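Local coordinates for flavoprotein (Thermotoga maritima, PDB 5V8S), which probably transfers electrons as a flavodiiron oxidoreductase, pairing a di-iron centre in a metallo-beta-lactamase-like domain with an FMN-binding flavodoxin-like domain, at residues Y39-S51 with D180-D192. The protein carries 1 engineered substitution. Numbering follows the deposited sequence.
Sequences YFEAVWEIPEGIS and DVGGGYLLPEILD. With FEO (mu-oxo-diiron), chain C.
Where I50 and Y185 pass, their CA atoms come within 4.7 Å, and a single direct backbone hydrogen bond joins the two segments: L186 N donates to G49 O at 2.9 Å, the donor lying above the carbonyl plane. Two waters extend this seam. One accepts from L187 N and donates to E48 O; the other accepts from S51 N and donates to both G184 O and L186 O, satisfying three backbone groups at once.

Y185 carries the side-chain contact. With its CG beside the backbone N (chi1 -61°), the ring reaches along 39-51, and I46 CG2 covers one face, 3.5 Å from the centroid and 3° off the normal, a CH-pi contact. The ring's edge turns to the face of F40 in an offset edge-to-face pair, planes 75° apart, and I50 CD1 packs on Y185 CD1 at 3.8 Å. Y185 OH lies 3.5 Å from F40 CD2 and has its polar partner in T212. E48 CG, set between its own backbone N and carbonyl carbon, lies 3.6 Å from L186 N; the bend at chi2 then turns the carboxylate off to H205 and K208. L187 presses CD2 tightly against the backbone of I50, 3.3 Å from its C.

Helix 196-214 borders this buried patch, V213 touching both F40 and Y185, and strand 26-34 meets S51 and L187. In the metallo-beta-lactamase-like domain, the 180-192 loop leaves strand 175-179 at D180, whose carboxylate bridges the two irons. The contact joins this loop to the start of strand 50-59 and the hairpin of strands 39-40 and 44-45.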
loop_
_atom_site.group_PDB
_atom_site.type_symbol
_atom_site.label_atom_id
_atom_site.label_comp_id
_atom_site.label_asym_id
_atom_site.label_seq_id
_atom_site.Cartn_x
_atom_site.Cartn_y
_atom_site.Cartn_z
ATOM N N TYR A 39 5.621 -3.176 -11.331
ATOM C CA TYR A 39 5.736 -2.069 -10.383
ATOM C C TYR A 39 7.037 -1.330 -10.686
ATOM O O TYR A 39 8.123 -1.818 -10.349
ATOM C CB TYR A 39 5.761 -2.595 -8.960
ATOM C CG TYR A 39 4.572 -3.496 -8.639
ATOM C CD1 TYR A 39 3.283 -2.995 -8.587
ATOM C CD2 TYR A 39 4.752 -4.859 -8.448
ATOM C CE1 TYR A 39 2.202 -3.829 -8.309
ATOM C CE2 TYR A 39 3.678 -5.701 -8.175
ATOM C CZ TYR A 39 2.417 -5.178 -8.099
ATOM O OH TYR A 39 1.358 -6.001 -7.841
ATOM N N PHE A 40 6.939 -0.155 -11.300
ATOM C CA PHE A 40 8.145 0.599 -11.582
ATOM C C PHE A 40 8.755 1.102 -10.284
ATOM O O PHE A 40 8.047 1.544 -9.377
ATOM C CB PHE A 40 7.846 1.754 -12.533
ATOM C CG PHE A 40 9.065 2.270 -13.230
ATOM C CD1 PHE A 40 9.721 1.458 -14.121
ATOM C CD2 PHE A 40 9.552 3.539 -12.968
ATOM C CE1 PHE A 40 10.870 1.894 -14.760
ATOM C CE2 PHE A 40 10.708 3.986 -13.597
ATOM C CZ PHE A 40 11.349 3.157 -14.509
ATOM N N GLU A 41 10.085 1.031 -10.200
ATOM C CA GLU A 41 10.800 1.320 -8.961
ATOM C C GLU A 41 10.335 0.407 -7.810
ATOM O O GLU A 41 10.495 0.758 -6.640
ATOM C CB GLU A 41 10.664 2.800 -8.548
ATOM C CG GLU A 41 11.289 3.802 -9.507
ATOM C CD GLU A 41 11.069 5.280 -9.108
ATOM O OE1 GLU A 41 10.108 5.609 -8.370
ATOM O OE2 GLU A 41 11.898 6.120 -9.509
ATOM N N ALA A 42 9.746 -0.751 -8.134
ATOM C CA ALA A 42 9.139 -1.657 -7.159
ATOM C C ALA A 42 8.016 -0.992 -6.374
ATOM O O ALA A 42 7.725 -1.388 -5.249
ATOM C CB ALA A 42 10.174 -2.293 -6.222
ATOM N N VAL A 43 7.354 0.013 -6.945
ATOM C CA VAL A 43 6.198 0.601 -6.272
ATOM C C VAL A 43 5.048 1.035 -7.181
ATOM O O VAL A 43 3.886 0.851 -6.802
ATOM C CB VAL A 43 6.605 1.712 -5.283
ATOM C CG1 VAL A 43 7.449 2.714 -5.924
ATOM C CG2 VAL A 43 5.374 2.392 -4.643
ATOM N N TRP A 44 5.325 1.621 -8.350
ATOM C CA TRP A 44 4.271 2.259 -9.146
ATOM C C TRP A 44 3.624 1.249 -10.087
ATOM O O TRP A 44 4.277 0.681 -10.960
ATOM C CB TRP A 44 4.801 3.471 -9.914
ATOM C CG TRP A 44 5.595 4.368 -9.053
ATOM C CD1 TRP A 44 6.911 4.677 -9.214
ATOM C CD2 TRP A 44 5.160 5.071 -7.885
ATOM N NE1 TRP A 44 7.327 5.510 -8.209
ATOM C CE2 TRP A 44 6.274 5.761 -7.374
ATOM C CE3 TRP A 44 3.944 5.154 -7.199
ATOM C CZ2 TRP A 44 6.212 6.534 -6.209
ATOM C CZ3 TRP A 44 3.878 5.933 -6.034
ATOM C CH2 TRP A 44 5.014 6.607 -5.556
ATOM N N GLU A 45 2.332 1.025 -9.901
ATOM C CA GLU A 45 1.589 0.061 -10.709
ATOM C C GLU A 45 1.529 0.505 -12.169
ATOM O O GLU A 45 0.928 1.536 -12.486
ATOM C CB GLU A 45 0.175 -0.044 -10.155
ATOM C CG GLU A 45 0.095 -0.361 -8.658
ATOM C CD GLU A 45 -0.018 0.887 -7.730
ATOM O OE1 GLU A 45 0.494 1.990 -8.072
ATOM O OE2 GLU A 45 -0.618 0.744 -6.639
ATOM N N ILE A 46 2.124 -0.293 -13.056
ATOM C CA ILE A 46 2.147 0.008 -14.493
ATOM C C ILE A 46 1.741 -1.227 -15.291
ATOM O O ILE A 46 2.568 -1.828 -15.985
ATOM C CB ILE A 46 3.511 0.582 -14.953
ATOM C CG1 ILE A 46 4.699 -0.309 -14.541
ATOM C CG2 ILE A 46 3.686 1.972 -14.399
ATOM C CD1 ILE A 46 5.990 0.031 -15.366
ATOM N N PRO A 47 0.472 -1.626 -15.248
ATOM C CA PRO A 47 0.020 -2.713 -16.131
ATOM C C PRO A 47 0.261 -2.433 -17.609
ATOM O O PRO A 47 0.311 -3.383 -18.407
ATOM C CB PRO A 47 -1.482 -2.829 -15.821
ATOM C CG PRO A 47 -1.838 -1.532 -15.187
ATOM C CD PRO A 47 -0.625 -1.051 -14.457
ATOM N N GLU A 48 0.405 -1.161 -17.997
ATOM C CA GLU A 48 0.638 -0.812 -19.391
ATOM C C GLU A 48 2.087 -0.990 -19.820
ATOM O O GLU A 48 2.377 -0.859 -21.020
ATOM C CB GLU A 48 0.247 0.640 -19.635
ATOM C CG GLU A 48 1.102 1.675 -18.916
ATOM C CD GLU A 48 0.565 2.102 -17.548
ATOM O OE1 GLU A 48 0.186 1.228 -16.725
ATOM O OE2 GLU A 48 0.511 3.334 -17.311
ATOM N N GLY A 49 3.010 -1.233 -18.884
ATOM C CA GLY A 49 4.403 -1.435 -19.232
ATOM C C GLY A 49 5.164 -0.145 -19.474
ATOM O O GLY A 49 4.655 0.978 -19.369
ATOM N N ILE A 50 6.430 -0.334 -19.833
ATOM C CA ILE A 50 7.350 0.758 -20.117
ATOM C C ILE A 50 8.391 0.231 -21.087
ATOM O O ILE A 50 8.755 -0.948 -21.049
ATOM C CB ILE A 50 7.991 1.295 -18.819
ATOM C CG1 ILE A 50 8.727 2.616 -19.081
ATOM C CG2 ILE A 50 8.902 0.232 -18.178
ATOM C CD1 ILE A 50 9.388 3.227 -17.835
ATOM N N SER A 51 8.857 1.106 -21.980
ATOM C CA SER A 51 9.942 0.734 -22.877
ATOM C C SER A 51 11.263 1.278 -22.348
ATOM O O SER A 51 11.302 2.239 -21.581
ATOM C CB SER A 51 9.697 1.235 -24.306
ATOM O OG SER A 51 9.968 2.625 -24.451
ATOM N N ASP A 180 15.437 10.105 -19.113
ATOM C CA ASP A 180 14.148 10.166 -18.408
ATOM C C ASP A 180 13.368 11.431 -18.702
ATOM O O ASP A 180 12.138 11.433 -18.534
ATOM C CB ASP A 180 14.315 10.115 -16.889
ATOM C CG ASP A 180 14.706 8.735 -16.363
ATOM O OD1 ASP A 180 14.721 7.763 -17.147
ATOM O OD2 ASP A 180 15.022 8.630 -15.159
ATOM N N VAL A 181 14.039 12.499 -19.117
ATOM C CA VAL A 181 13.379 13.768 -19.389
ATOM C C VAL A 181 12.593 13.606 -20.687
ATOM O O VAL A 181 13.170 13.436 -21.763
ATOM C CB VAL A 181 14.395 14.912 -19.475
ATOM C CG1 VAL A 181 13.694 16.222 -19.806
ATOM C CG2 VAL A 181 15.177 15.035 -18.171
ATOM N N GLY A 182 11.272 13.645 -20.594
ATOM C CA GLY A 182 10.426 13.423 -21.747
ATOM C C GLY A 182 9.928 12.006 -21.894
ATOM O O GLY A 182 9.239 11.702 -22.881
ATOM N N GLY A 183 10.207 11.139 -20.920
ATOM C CA GLY A 183 9.713 9.784 -20.972
ATOM C C GLY A 183 8.257 9.667 -20.559
ATOM O O GLY A 183 7.651 10.601 -20.058
ATOM N N GLY A 184 7.724 8.475 -20.787
ATOM C CA GLY A 184 6.398 8.115 -20.321
ATOM C C GLY A 184 6.299 6.610 -20.200
ATOM O O GLY A 184 7.113 5.870 -20.759
ATOM N N TYR A 185 5.276 6.158 -19.462
ATOM C CA TYR A 185 4.898 4.755 -19.480
ATOM C C TYR A 185 4.109 4.468 -20.761
ATOM O O TYR A 185 3.857 5.370 -21.565
ATOM C CB TYR A 185 4.028 4.431 -18.261
ATOM C CG TYR A 185 4.682 4.645 -16.913
ATOM C CD1 TYR A 185 5.884 4.027 -16.583
ATOM C CD2 TYR A 185 4.073 5.436 -15.952
ATOM C CE1 TYR A 185 6.458 4.191 -15.308
ATOM C CE2 TYR A 185 4.625 5.609 -14.695
ATOM C CZ TYR A 185 5.828 4.990 -14.371
ATOM O OH TYR A 185 6.395 5.146 -13.112
ATOM N N LEU A 186 3.706 3.196 -20.932
ATOM C CA LEU A 186 2.926 2.675 -22.064
ATOM C C LEU A 186 3.837 2.099 -23.141
ATOM O O LEU A 186 4.959 2.580 -23.353
ATOM C CB LEU A 186 1.978 3.728 -22.690
ATOM C CG LEU A 186 0.922 3.186 -23.681
ATOM C CD1 LEU A 186 -0.163 2.379 -23.012
ATOM C CD2 LEU A 186 0.285 4.322 -24.488
ATOM N N LEU A 187 3.343 1.089 -23.855
ATOM C CA LEU A 187 4.057 0.504 -24.980
ATOM C C LEU A 187 3.306 0.796 -26.269
ATOM O O LEU A 187 2.606 -0.083 -26.789
ATOM C CB LEU A 187 4.173 -1.002 -24.772
ATOM C CG LEU A 187 4.857 -1.413 -23.468
ATOM C CD1 LEU A 187 4.759 -2.930 -23.276
ATOM C CD2 LEU A 187 6.303 -0.915 -23.436
ATOM N N PRO A 188 3.431 2.004 -26.817
ATOM C CA PRO A 188 2.607 2.378 -27.965
ATOM C C PRO A 188 2.956 1.551 -29.187
ATOM O O PRO A 188 4.074 1.058 -29.355
ATOM C CB PRO A 188 2.947 3.859 -28.180
ATOM C CG PRO A 188 3.657 4.295 -26.953
ATOM C CD PRO A 188 4.325 3.098 -26.410
ATOM N N GLU A 189 1.978 1.454 -30.076
ATOM C CA GLU A 189 2.062 0.598 -31.246
ATOM C C GLU A 189 2.920 1.190 -32.362
ATOM O O GLU A 189 2.949 0.622 -33.456
ATOM C CB GLU A 189 0.645 0.323 -31.776
ATOM C CG GLU A 189 -0.454 0.272 -30.692
ATOM C CD GLU A 189 -1.754 -0.367 -31.193
ATOM O OE1 GLU A 189 -2.849 0.157 -30.878
ATOM O OE2 GLU A 189 -1.682 -1.394 -31.908
ATOM N N ILE A 190 3.603 2.309 -32.125
ATOM C CA ILE A 190 4.515 2.909 -33.101
ATOM C C ILE A 190 5.647 3.576 -32.328
ATOM O O ILE A 190 5.601 3.695 -31.105
ATOM C CB ILE A 190 3.815 3.879 -34.083
ATOM C CG1 ILE A 190 3.229 5.091 -33.371
ATOM C CG2 ILE A 190 2.725 3.146 -34.885
ATOM C CD1 ILE A 190 2.782 6.176 -34.397
ATOM N N LEU A 191 6.692 3.997 -33.048
ATOM C CA LEU A 191 7.870 4.560 -32.393
ATOM C C LEU A 191 7.724 6.035 -32.056
ATOM O O LEU A 191 8.333 6.506 -31.083
ATOM C CB LEU A 191 9.118 4.415 -33.279
ATOM C CG LEU A 191 9.691 3.020 -33.475
ATOM C CD1 LEU A 191 10.804 3.036 -34.511
ATOM C CD2 LEU A 191 10.216 2.529 -32.158
ATOM N N ASP A 192 7.014 6.800 -32.888
ATOM C CA ASP A 192 7.109 8.254 -32.808
ATOM C C ASP A 192 5.748 8.922 -32.672
ATOM O O ASP A 192 4.732 8.248 -32.453
ATOM C CB ASP A 192 7.879 8.814 -34.009
ATOM C CG ASP A 192 7.107 8.724 -35.313
ATOM O OD1 ASP A 192 6.049 8.068 -35.347
ATOM O OD2 ASP A 192 7.570 9.310 -36.316
HETATM FE FE1 FEO C . 15.598 7.240 -13.728
HETATM FE FE2 FEO C . 14.662 5.681 -16.612
HETATM O O FEO C . 15.676 5.901 -15.044
HETATM O O HOH W 1 0.979 -0.681 -23.220
HETATM O O HOH W 2 7.237 3.511 -22.246
HETATM O O HOH W 3 13.544 6.450 -13.564
HETATM O O HOH W 4 12.813 6.082 -15.350
#